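Local structure of uncharacterized ATP-binding protein MJ1010 (Methanocaldococcus jannaschii DSM 2661, 3BJO) at residues 30-33 against 38-41; 33-38 against 65-70; 49-54 against 97-102. The protein is of unknown function but probably binds ATP, and its C-terminal domain, the part crystallised, belongs to the helix-turn-helix group of folds. One frame throughout, in Å; residues are numbered along the deposited sequence.

After the N-terminal helix 3-24, the chain first closes on itself in interaction 1, where strand 32-35 pairs with strand 38-41 across a tight turn. Interaction 2 starts from the same strand, shares Val33 and Glu38 with interaction 1, and closes a far longer loop by laying the hairpin on the start of helix 67-75. Inside that loop interaction 3 opens on helix 44-52 and ends on the C-terminal helix 93-102, so interactions 2 and 3 cross. Their centres are about 20 Å apart, yet they touch where Ile65 and Val69 meet Ala50. The hairpin at one end of the domain is thus linked through helix 67-75 to the helical core.

Interaction 1 (30-33 against 38-41); sequences KPKV and EIIE
Val33 and Ile40 form an antiparallel hydrogen-bonded pair in which each backbone satisfies the other. Val33 N gives a short, nearly straight bond to Ile40 O (2.7 Å, 175° at the hydrogen), and Ile40 N returns one of 2.9 Å to Val33 O, bent to 159°. Both acceptors also lie near CA-H groups: Lys32 CA is 3.5 Å from Ile40 O, and Ile39 CA is 3.4 Å from Val33 O. The next pair, Lys32 with Glu41, is non-hydrogen-bonded, and its alpha carbons close to 4.4 Å; from that pair Glu41 CA makes a CA-H...O contact of 3.3 Å to Pro31 O.

Side chains make the polar link for that second pair. Lys32 and Glu41 run side by side on the exposed face, and Lys32 NZ makes a salt bridge of 3.0 Å to the anti lone pair of Glu41 OE1. A bend at the last torsion of Lys32 (chi4 47°) turns the ammonium back, where it also makes a weak bond to Lys30 O. Lys30 crosses the glutamate obliquely, its CB 3.6 Å from Glu41 CG, while its own ammonium leads away.

The two strands make up a beta hairpin. Its other face, bearing Val33 and Ile40, lies on helix 67-75: Val33 meets Val71 and Tyr72, Ile40 meets Ala68, and the backbone of Pro31 carries the pairing on to Ile42.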
ATOM      1  N   LYS A  30      -7.099  13.468   6.359  1.00 49.61           N
ATOM      2  CA  LYS A  30      -6.592  13.611   4.992  1.00 49.55           C
ATOM      3  C   LYS A  30      -5.091  13.870   5.076  1.00 49.79           C
ATOM      4  O   LYS A  30      -4.676  15.003   5.390  1.00 49.10           O
ATOM      5  CB  LYS A  30      -7.261  14.776   4.281  1.00 49.96           C
ATOM      6  CG  LYS A  30      -8.745  14.667   4.098  1.00 52.69           C
ATOM      7  CD  LYS A  30      -9.256  16.007   3.530  1.00 58.17           C
ATOM      8  CE  LYS A  30     -10.706  15.929   3.027  1.00 63.62           C
ATOM      9  NZ  LYS A  30     -11.692  15.404   4.043  1.00 64.68           N
ATOM     10  N   PRO A  31      -4.256  12.828   4.804  1.00 49.37           N
ATOM     11  CA  PRO A  31      -2.816  13.040   5.005  1.00 49.16           C
ATOM     12  C   PRO A  31      -2.313  14.232   4.207  1.00 49.14           C
ATOM     13  O   PRO A  31      -2.768  14.486   3.077  1.00 47.88           O
ATOM     14  CB  PRO A  31      -2.180  11.750   4.463  1.00 48.96           C
ATOM     15  CG  PRO A  31      -3.303  10.686   4.619  1.00 48.18           C
ATOM     16  CD  PRO A  31      -4.567  11.452   4.346  1.00 49.05           C
ATOM     17  N   LYS A  32      -1.374  14.944   4.807  1.00 49.13           N
ATOM     18  CA  LYS A  32      -0.630  15.992   4.112  1.00 50.03           C
ATOM     19  C   LYS A  32       0.745  15.423   3.796  1.00 49.38           C
ATOM     20  O   LYS A  32       1.499  15.034   4.684  1.00 50.23           O
ATOM     21  CB  LYS A  32      -0.582  17.263   4.969  1.00 50.92           C
ATOM     22  CG  LYS A  32      -1.890  18.122   4.858  1.00 50.95           C
ATOM     23  CD  LYS A  32      -2.131  18.981   6.124  1.00 53.58           C
ATOM     24  CE  LYS A  32      -3.664  19.331   6.297  1.00 57.92           C
ATOM     25  NZ  LYS A  32      -4.655  18.130   6.122  1.00 60.78           N
ATOM     26  N   VAL A  33       1.025  15.291   2.509  1.00 48.85           N
ATOM     27  CA  VAL A  33       2.255  14.688   1.979  1.00 47.31           C
ATOM     28  C   VAL A  33       3.274  15.767   1.583  1.00 46.98           C
ATOM     29  O   VAL A  33       2.974  16.674   0.801  1.00 44.70           O
ATOM     30  CB  VAL A  33       1.919  13.840   0.696  1.00 48.14           C
ATOM     31  CG1 VAL A  33       3.085  12.935   0.328  1.00 46.88           C
ATOM     32  CG2 VAL A  33       0.637  13.003   0.905  1.00 48.78           C
ATOM     33  N   GLU A  38       6.592  21.096  -1.736  1.00 47.51           N
ATOM     34  CA  GLU A  38       5.148  20.869  -1.878  1.00 46.03           C
ATOM     35  C   GLU A  38       4.558  20.236  -0.645  1.00 44.66           C
ATOM     36  O   GLU A  38       5.128  19.314  -0.068  1.00 43.50           O
ATOM     37  CB  GLU A  38       4.837  19.934  -3.033  1.00 45.21           C
ATOM     38  CG  GLU A  38       5.149  20.465  -4.422  1.00 47.80           C
ATOM     39  CD  GLU A  38       4.900  19.415  -5.500  1.00 47.21           C
ATOM     40  OE1 GLU A  38       4.943  18.197  -5.198  1.00 46.38           O
ATOM     41  OE2 GLU A  38       4.714  19.798  -6.665  1.00 47.72           O
ATOM     42  N   ILE A  39       3.380  20.714  -0.281  1.00 43.67           N
ATOM     43  CA  ILE A  39       2.557  20.053   0.716  1.00 43.85           C
ATOM     44  C   ILE A  39       1.194  19.732   0.103  1.00 42.90           C
ATOM     45  O   ILE A  39       0.450  20.631  -0.259  1.00 42.71           O
ATOM     46  CB  ILE A  39       2.396  20.918   1.957  1.00 43.78           C
ATOM     47  CG1 ILE A  39       3.775  21.152   2.606  1.00 44.15           C
ATOM     48  CG2 ILE A  39       1.431  20.251   2.915  1.00 44.93           C
ATOM     49  CD1 ILE A  39       3.852  22.388   3.506  1.00 44.80           C
ATOM     50  N   ILE A  40       0.883  18.452  -0.014  1.00 42.96           N
ATOM     51  CA  ILE A  40      -0.283  18.027  -0.787  1.00 43.15           C
ATOM     52  C   ILE A  40      -1.205  17.129   0.033  1.00 43.40           C
ATOM     53  O   ILE A  40      -0.791  16.097   0.614  1.00 42.70           O
ATOM     54  CB  ILE A  40       0.122  17.322  -2.118  1.00 42.31           C
ATOM     55  CG1 ILE A  40       0.842  18.303  -3.067  1.00 45.15           C
ATOM     56  CG2 ILE A  40      -1.142  16.749  -2.805  1.00 43.11           C
ATOM     57  CD1 ILE A  40       1.655  17.624  -4.190  1.00 43.41           C
ATOM     58  N   GLU A  41      -2.465  17.534   0.068  1.00 44.30           N
ATOM     59  CA  GLU A  41      -3.464  16.802   0.803  1.00 45.38           C
ATOM     60  C   GLU A  41      -4.048  15.754  -0.104  1.00 45.76           C
ATOM     61  O   GLU A  41      -4.393  16.040  -1.268  1.00 45.45           O
ATOM     62  CB  GLU A  41      -4.574  17.760   1.245  1.00 46.14           C
ATOM     63  CG  GLU A  41      -5.582  17.164   2.200  1.00 48.34           C
ATOM     64  CD  GLU A  41      -6.594  18.201   2.634  1.00 51.74           C
ATOM     65  OE1 GLU A  41      -6.482  18.697   3.782  1.00 53.74           O
ATOM     66  OE2 GLU A  41      -7.465  18.539   1.801  1.00 51.90           O
TER

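Interaction 2 (33-38 against 65-70); sequences VNIEEE and IPKAVY
Ile35, whose side chain reaches Ala68, takes a 2.8 Å hydrogen bond on its carbonyl O from Glu38 N and sends its own N to Glu38 O at 2.9 Å. These reciprocal bonds enclose a type II' turn, with Glu36 at a positive phi of 53°, and define a two-residue hairpin. The turn leaves Ile35 directed at the helix start.

CG1 of Ile35 stands opposite the carbonyl carbon (chi1 -60°) and the chain runs out extended, bringing the CD1 methyl to 3.8 Å from Ala68 CA. The same methyl lies 4.3 Å from Ala68 CB and is equally near Lys67 CG, so its end rests on the backbone and the first side chains of the helix. Val33, two residues back along the strand and so on the same face, presents both methyls to a carbonyl: CG1 is 3.6 Å and CG2 3.7 Å from Ala68 O, packing rather than bonding. Lys67 is fully extended, yet its NZ remains 5.1 Å from Glu36 OE1, which permits at most a diffuse attraction.

Pro66 occupies the N-cap position, and its O receives Tyr70 N and, weakly, Val69 N. From this first turn of helix 67-75 the contact spreads both ways: Ala68 also packs on Ile40 and Ile42 on the hairpin side, whereas Val69 turns away to Asp46 and Ala50 of helix 44-52 and Ile65 reaches Leu88 of strand 87-90.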
ATOM      1  N   VAL A  33       1.025  15.291   2.509  1.00 48.85           N
ATOM      2  CA  VAL A  33       2.255  14.688   1.979  1.00 47.31           C
ATOM      3  C   VAL A  33       3.274  15.767   1.583  1.00 46.98           C
ATOM      4  O   VAL A  33       2.974  16.674   0.801  1.00 44.70           O
ATOM      5  CB  VAL A  33       1.919  13.840   0.696  1.00 48.14           C
ATOM      6  CG1 VAL A  33       3.085  12.935   0.328  1.00 46.88           C
ATOM      7  CG2 VAL A  33       0.637  13.003   0.905  1.00 48.78           C
ATOM      8  N   ASN A  34       4.480  15.642   2.115  1.00 48.43           N
ATOM      9  CA  ASN A  34       5.602  16.545   1.818  1.00 49.73           C
ATOM     10  C   ASN A  34       6.427  16.025   0.641  1.00 49.30           C
ATOM     11  O   ASN A  34       6.940  14.901   0.686  1.00 48.87           O
ATOM     12  CB  ASN A  34       6.523  16.665   3.052  1.00 50.57           C
ATOM     13  CG  ASN A  34       5.880  17.446   4.201  1.00 53.76           C
ATOM     14  OD1 ASN A  34       4.752  17.936   4.094  1.00 57.52           O
ATOM     15  ND2 ASN A  34       6.612  17.588   5.293  1.00 57.14           N
ATOM     16  N   ILE A  35       6.519  16.819  -0.421  1.00 48.21           N
ATOM     17  CA  ILE A  35       7.381  16.483  -1.555  1.00 47.32           C
ATOM     18  C   ILE A  35       8.230  17.720  -1.842  1.00 47.28           C
ATOM     19  O   ILE A  35       7.794  18.665  -2.542  1.00 44.52           O
ATOM     20  CB  ILE A  35       6.573  16.013  -2.814  1.00 47.53           C
ATOM     21  CG1 ILE A  35       5.750  14.760  -2.491  1.00 45.81           C
ATOM     22  CG2 ILE A  35       7.532  15.748  -3.996  1.00 48.07           C
ATOM     23  CD1 ILE A  35       4.680  14.493  -3.477  1.00 43.25           C
ATOM     24  N   GLU A  36       9.439  17.713  -1.259  1.00 47.72           N
ATOM     25  CA  GLU A  36      10.300  18.877  -1.242  1.00 49.41           C
ATOM     26  C   GLU A  36       9.492  20.033  -0.685  1.00 49.12           C
ATOM     27  O   GLU A  36       9.024  19.997   0.439  1.00 49.46           O
ATOM     28  CB  GLU A  36      10.813  19.229  -2.649  1.00 50.16           C
ATOM     29  CG  GLU A  36      12.044  18.455  -3.121  1.00 56.00           C
ATOM     30  CD  GLU A  36      11.696  17.039  -3.578  1.00 62.05           C
ATOM     31  OE1 GLU A  36      10.969  16.905  -4.614  1.00 62.85           O
ATOM     32  OE2 GLU A  36      12.173  16.077  -2.902  1.00 63.20           O
ATOM     33  N   GLU A  37       9.272  21.033  -1.515  1.00 48.87           N
ATOM     34  CA  GLU A  37       8.647  22.238  -1.063  1.00 49.62           C
ATOM     35  C   GLU A  37       7.121  22.129  -1.065  1.00 48.96           C
ATOM     36  O   GLU A  37       6.452  22.945  -0.430  1.00 49.98           O
ATOM     37  CB  GLU A  37       9.189  23.408  -1.881  1.00 50.01           C
ATOM     38  CG  GLU A  37      10.661  23.722  -1.466  1.00 54.34           C
ATOM     39  CD  GLU A  37      11.579  24.212  -2.612  1.00 60.52           C
ATOM     40  OE1 GLU A  37      11.138  25.043  -3.476  1.00 60.18           O
ATOM     41  OE2 GLU A  37      12.763  23.764  -2.619  1.00 60.93           O
ATOM     42  N   GLU A  38       6.592  21.096  -1.736  1.00 47.51           N
ATOM     43  CA  GLU A  38       5.148  20.869  -1.878  1.00 46.03           C
ATOM     44  C   GLU A  38       4.558  20.236  -0.645  1.00 44.66           C
ATOM     45  O   GLU A  38       5.128  19.314  -0.068  1.00 43.50           O
ATOM     46  CB  GLU A  38       4.837  19.934  -3.033  1.00 45.21           C
ATOM     47  CG  GLU A  38       5.149  20.465  -4.422  1.00 47.80           C
ATOM     48  CD  GLU A  38       4.900  19.415  -5.500  1.00 47.21           C
ATOM     49  OE1 GLU A  38       4.943  18.197  -5.198  1.00 46.38           O
ATOM     50  OE2 GLU A  38       4.714  19.798  -6.665  1.00 47.72           O
ATOM     51  N   ILE A  65      -1.074   6.563 -10.945  1.00 41.77           N
ATOM     52  CA  ILE A  65      -1.303   7.000  -9.558  1.00 41.68           C
ATOM     53  C   ILE A  65      -0.638   8.365  -9.308  1.00 42.24           C
ATOM     54  O   ILE A  65       0.501   8.564  -9.741  1.00 44.52           O
ATOM     55  CB  ILE A  65      -0.672   5.973  -8.547  1.00 41.62           C
ATOM     56  CG1 ILE A  65      -1.356   4.607  -8.684  1.00 41.37           C
ATOM     57  CG2 ILE A  65      -0.860   6.475  -7.072  1.00 37.94           C
ATOM     58  CD1 ILE A  65      -0.512   3.433  -8.053  1.00 42.49           C
ATOM     59  N   PRO A  66      -1.354   9.313  -8.667  1.00 42.38           N
ATOM     60  CA  PRO A  66      -0.716  10.581  -8.400  1.00 42.47           C
ATOM     61  C   PRO A  66       0.485  10.382  -7.492  1.00 42.11           C
ATOM     62  O   PRO A  66       0.414   9.628  -6.502  1.00 41.30           O
ATOM     63  CB  PRO A  66      -1.769  11.366  -7.615  1.00 42.51           C
ATOM     64  CG  PRO A  66      -3.095  10.705  -7.992  1.00 44.79           C
ATOM     65  CD  PRO A  66      -2.737   9.262  -8.156  1.00 41.21           C
ATOM     66  N   LYS A  67       1.532  11.119  -7.823  1.00 41.48           N
ATOM     67  CA  LYS A  67       2.762  11.089  -7.111  1.00 42.88           C
ATOM     68  C   LYS A  67       2.523  11.281  -5.617  1.00 43.22           C
ATOM     69  O   LYS A  67       3.052  10.519  -4.840  1.00 45.13           O
ATOM     70  CB  LYS A  67       3.803  12.071  -7.691  1.00 41.44           C
ATOM     71  CG  LYS A  67       5.170  11.996  -6.928  1.00 41.09           C
ATOM     72  CD  LYS A  67       6.273  12.787  -7.630  1.00 43.09           C
ATOM     73  CE  LYS A  67       7.617  12.570  -6.914  1.00 45.06           C
ATOM     74  NZ  LYS A  67       8.675  13.420  -7.472  1.00 46.62           N
ATOM     75  N   ALA A  68       1.686  12.242  -5.225  1.00 42.81           N
ATOM     76  CA  ALA A  68       1.447  12.481  -3.798  1.00 43.09           C
ATOM     77  C   ALA A  68       0.941  11.221  -3.145  1.00 42.63           C
ATOM     78  O   ALA A  68       1.336  10.908  -2.035  1.00 41.06           O
ATOM     79  CB  ALA A  68       0.432  13.579  -3.597  1.00 43.75           C
ATOM     80  N   VAL A  69       0.053  10.509  -3.858  1.00 42.75           N
ATOM     81  CA  VAL A  69      -0.534   9.254  -3.335  1.00 42.46           C
ATOM     82  C   VAL A  69       0.521   8.154  -3.209  1.00 42.66           C
ATOM     83  O   VAL A  69       0.665   7.543  -2.150  1.00 42.04           O
ATOM     84  CB  VAL A  69      -1.727   8.751  -4.184  1.00 42.07           C
ATOM     85  CG1 VAL A  69      -2.195   7.357  -3.641  1.00 42.45           C
ATOM     86  CG2 VAL A  69      -2.855   9.761  -4.198  1.00 42.22           C
ATOM     87  N   TYR A  70       1.299   7.892  -4.264  1.00 44.06           N
ATOM     88  CA  TYR A  70       2.259   6.809  -4.099  1.00 44.31           C
ATOM     89  C   TYR A  70       3.441   7.166  -3.184  1.00 45.03           C
ATOM     90  O   TYR A  70       4.012   6.272  -2.543  1.00 45.18           O
ATOM     91  CB  TYR A  70       2.665   6.147  -5.443  1.00 44.67           C
ATOM     92  CG  TYR A  70       3.560   6.965  -6.392  1.00 44.08           C
ATOM     93  CD1 TYR A  70       3.064   7.447  -7.628  1.00 46.07           C
ATOM     94  CD2 TYR A  70       4.879   7.194  -6.076  1.00 43.72           C
ATOM     95  CE1 TYR A  70       3.904   8.167  -8.509  1.00 46.18           C
ATOM     96  CE2 TYR A  70       5.723   7.897  -6.926  1.00 44.24           C
ATOM     97  CZ  TYR A  70       5.231   8.385  -8.124  1.00 45.36           C
ATOM     98  OH  TYR A  70       6.082   9.093  -8.898  1.00 43.45           O
TER

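Interaction 3 (49-54 against 97-102); sequences NALKLF and NAIKRV
Leu51 and Ile99 bring the two backbones nearest, their alpha carbons 6.9 Å apart, between the C-terminal part of helix 44-52 and the last turns of helix 93-102. Segment 97-102 keeps the alpha-helical spacing, with Arg101 N bonded to Asn97 O and Val102 N to Ala98 O. In the other segment Phe54 N reaches back just three residues, to Leu51 O at 2.9 Å.

That carbonyl is also where Ile99 CG2 lands, at 3.3 Å, a tight contact. With CG1 anti to the carbonyl carbon (chi1 -69°), the gamma methyl CG2 falls opposite the backbone N, and CG1 carries CD1 elsewhere, to 3.9 Å from Leu51 CD2 and 4.2 Å from Phe54 CB. The side chains of Leu51 and Ile99 cross at about a right angle. Helix 67-75 lies in the chain between strand 60-61 and the strands 79-82 and 87-90, and the three strands form one antiparallel sheet, an order consistent with a winged-helix domain; this buried contact sets its helix 44-52 against the C-terminal helix. Leu51 also packs on Leu73 of helix 67-75. An alanine in place of Ile99 would remove both branches and would probably leave Leu51 CD2 and Phe54 CB facing a gap.

Trp96 joins both segments: Phe54 O accepts a hydrogen bond from its NE1, and Lys100 makes a cation-pi contact with it. Farther round the helix, Arg101 NH2 donates to Asn97 OD1 (2.7 Å, 155°), the oxygen lying just 2° out of the guanidinium plane.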
ATOM      1  N   ASN A  49      -8.222   3.703  -4.244  1.00 47.72           N
ATOM      2  CA  ASN A  49      -8.123   3.550  -5.699  1.00 48.31           C
ATOM      3  C   ASN A  49      -6.755   3.069  -6.198  1.00 47.20           C
ATOM      4  O   ASN A  49      -6.706   2.190  -7.033  1.00 45.28           O
ATOM      5  CB  ASN A  49      -8.619   4.825  -6.427  1.00 49.34           C
ATOM      6  CG  ASN A  49     -10.140   4.973  -6.324  1.00 52.55           C
ATOM      7  OD1 ASN A  49     -10.822   4.062  -5.847  1.00 57.81           O
ATOM      8  ND2 ASN A  49     -10.669   6.098  -6.765  1.00 53.25           N
ATOM      9  N   ALA A  50      -5.653   3.603  -5.645  1.00 45.25           N
ATOM     10  CA  ALA A  50      -4.339   3.214  -6.099  1.00 44.53           C
ATOM     11  C   ALA A  50      -4.066   1.765  -5.689  1.00 44.81           C
ATOM     12  O   ALA A  50      -3.522   0.957  -6.463  1.00 45.53           O
ATOM     13  CB  ALA A  50      -3.269   4.136  -5.451  1.00 45.45           C
ATOM     14  N   LEU A  51      -4.397   1.445  -4.449  1.00 42.03           N
ATOM     15  CA  LEU A  51      -4.099   0.095  -3.925  1.00 43.97           C
ATOM     16  C   LEU A  51      -4.930  -0.972  -4.637  1.00 44.14           C
ATOM     17  O   LEU A  51      -4.496  -2.110  -4.810  1.00 44.23           O
ATOM     18  CB  LEU A  51      -4.368   0.068  -2.429  1.00 41.69           C
ATOM     19  CG  LEU A  51      -3.289   0.757  -1.589  1.00 43.14           C
ATOM     20  CD1 LEU A  51      -3.686   0.756  -0.065  1.00 44.61           C
ATOM     21  CD2 LEU A  51      -1.925   0.103  -1.746  1.00 43.27           C
ATOM     22  N   LYS A  52      -6.141  -0.603  -5.045  1.00 44.06           N
ATOM     23  CA  LYS A  52      -7.005  -1.568  -5.685  1.00 45.47           C
ATOM     24  C   LYS A  52      -6.363  -2.043  -6.983  1.00 44.58           C
ATOM     25  O   LYS A  52      -6.633  -3.155  -7.466  1.00 44.01           O
ATOM     26  CB  LYS A  52      -8.408  -0.992  -5.920  1.00 44.86           C
ATOM     27  CG  LYS A  52      -9.362  -1.321  -4.760  1.00 45.50           C
ATOM     28  CD  LYS A  52     -10.599  -0.415  -4.639  1.00 48.16           C
ATOM     29  CE  LYS A  52     -11.494  -0.415  -5.812  1.00 56.74           C
ATOM     30  NZ  LYS A  52     -12.922  -0.002  -5.457  1.00 62.92           N
ATOM     31  N   LEU A  53      -5.470  -1.222  -7.522  1.00 44.95           N
ATOM     32  CA  LEU A  53      -4.813  -1.557  -8.801  1.00 45.31           C
ATOM     33  C   LEU A  53      -3.958  -2.825  -8.633  1.00 45.41           C
ATOM     34  O   LEU A  53      -3.743  -3.587  -9.575  1.00 43.28           O
ATOM     35  CB  LEU A  53      -3.949  -0.393  -9.303  1.00 44.21           C
ATOM     36  CG  LEU A  53      -4.654   0.838  -9.894  1.00 44.52           C
ATOM     37  CD1 LEU A  53      -3.623   1.964 -10.240  1.00 42.03           C
ATOM     38  CD2 LEU A  53      -5.489   0.495 -11.153  1.00 44.41           C
ATOM     39  N   PHE A  54      -3.498  -3.046  -7.414  1.00 46.02           N
ATOM     40  CA  PHE A  54      -2.620  -4.168  -7.136  1.00 48.24           C
ATOM     41  C   PHE A  54      -3.414  -5.461  -6.908  1.00 50.24           C
ATOM     42  O   PHE A  54      -2.824  -6.516  -6.653  1.00 50.65           O
ATOM     43  CB  PHE A  54      -1.789  -3.846  -5.886  1.00 48.38           C
ATOM     44  CG  PHE A  54      -0.736  -2.773  -6.123  1.00 50.32           C
ATOM     45  CD1 PHE A  54       0.560  -3.125  -6.534  1.00 46.34           C
ATOM     46  CD2 PHE A  54      -1.052  -1.420  -6.000  1.00 47.72           C
ATOM     47  CE1 PHE A  54       1.545  -2.120  -6.803  1.00 46.93           C
ATOM     48  CE2 PHE A  54      -0.067  -0.413  -6.241  1.00 48.10           C
ATOM     49  CZ  PHE A  54       1.229  -0.774  -6.636  1.00 47.30           C
ATOM     50  N   ASN A  97      -0.900  -9.854  -0.495  1.00 43.43           N
ATOM     51  CA  ASN A  97      -1.999 -10.681  -0.073  1.00 43.83           C
ATOM     52  C   ASN A  97      -3.028  -9.849   0.707  1.00 44.60           C
ATOM     53  O   ASN A  97      -4.225  -9.987   0.510  1.00 43.96           O
ATOM     54  CB  ASN A  97      -1.507 -11.831   0.802  1.00 44.74           C
ATOM     55  CG  ASN A  97      -2.654 -12.712   1.264  1.00 46.80           C
ATOM     56  OD1 ASN A  97      -3.295 -13.397   0.449  1.00 42.83           O
ATOM     57  ND2 ASN A  97      -2.986 -12.619   2.570  1.00 42.76           N
ATOM     58  N   ALA A  98      -2.563  -9.009   1.627  1.00 45.24           N
ATOM     59  CA  ALA A  98      -3.488  -8.202   2.426  1.00 45.50           C
ATOM     60  C   ALA A  98      -4.360  -7.292   1.515  1.00 45.98           C
ATOM     61  O   ALA A  98      -5.598  -7.219   1.645  1.00 46.75           O
ATOM     62  CB  ALA A  98      -2.683  -7.413   3.445  1.00 44.61           C
ATOM     63  N   ILE A  99      -3.734  -6.601   0.566  1.00 46.41           N
ATOM     64  CA  ILE A  99      -4.501  -5.808  -0.387  1.00 46.52           C
ATOM     65  C   ILE A  99      -5.626  -6.640  -1.072  1.00 48.18           C
ATOM     66  O   ILE A  99      -6.797  -6.210  -1.174  1.00 47.98           O
ATOM     67  CB  ILE A  99      -3.576  -5.169  -1.472  1.00 46.46           C
ATOM     68  CG1 ILE A  99      -2.687  -4.090  -0.849  1.00 45.16           C
ATOM     69  CG2 ILE A  99      -4.406  -4.618  -2.685  1.00 46.02           C
ATOM     70  CD1 ILE A  99      -1.444  -3.755  -1.726  1.00 45.02           C
ATOM     71  N   LYS A 100      -5.268  -7.825  -1.544  1.00 49.96           N
ATOM     72  CA  LYS A 100      -6.201  -8.701  -2.269  1.00 51.30           C
ATOM     73  C   LYS A 100      -7.332  -9.228  -1.354  1.00 50.99           C
ATOM     74  O   LYS A 100      -8.437  -9.503  -1.811  1.00 49.98           O
ATOM     75  CB  LYS A 100      -5.446  -9.905  -2.859  1.00 51.36           C
ATOM     76  CG  LYS A 100      -4.355  -9.559  -3.907  1.00 53.51           C
ATOM     77  CD  LYS A 100      -3.489 -10.793  -4.269  1.00 52.92           C
ATOM     78  CE  LYS A 100      -4.095 -11.597  -5.410  1.00 60.97           C
ATOM     79  NZ  LYS A 100      -3.087 -12.483  -6.093  1.00 64.17           N
ATOM     80  N   ARG A 101      -7.023  -9.392  -0.073  1.00 50.69           N
ATOM     81  CA  ARG A 101      -8.009  -9.871   0.895  1.00 51.97           C
ATOM     82  C   ARG A 101      -8.906  -8.758   1.429  1.00 50.81           C
ATOM     83  O   ARG A 101     -10.033  -9.005   1.780  1.00 51.36           O
ATOM     84  CB  ARG A 101      -7.304 -10.540   2.078  1.00 52.10           C
ATOM     85  CG  ARG A 101      -7.448 -12.056   2.135  1.00 57.95           C
ATOM     86  CD  ARG A 101      -6.577 -12.777   1.147  1.00 64.56           C
ATOM     87  NE  ARG A 101      -7.238 -12.974  -0.139  1.00 69.09           N
ATOM     88  CZ  ARG A 101      -6.616 -13.299  -1.286  1.00 72.44           C
ATOM     89  NH1 ARG A 101      -7.333 -13.447  -2.402  1.00 72.46           N
ATOM     90  NH2 ARG A 101      -5.282 -13.450  -1.338  1.00 72.33           N
ATOM     91  N   VAL A 102      -8.392  -7.536   1.494  1.00 50.36           N
ATOM     92  CA  VAL A 102      -9.066  -6.431   2.210  1.00 49.86           C
ATOM     93  C   VAL A 102      -9.777  -5.492   1.225  1.00 49.74           C
ATOM     94  O   VAL A 102     -10.869  -5.032   1.507  1.00 48.30           O
ATOM     95  CB  VAL A 102      -8.065  -5.648   3.132  1.00 48.98           C
ATOM     96  CG1 VAL A 102      -8.680  -4.410   3.772  1.00 49.59           C
ATOM     97  CG2 VAL A 102      -7.503  -6.562   4.200  1.00 48.99           C
TER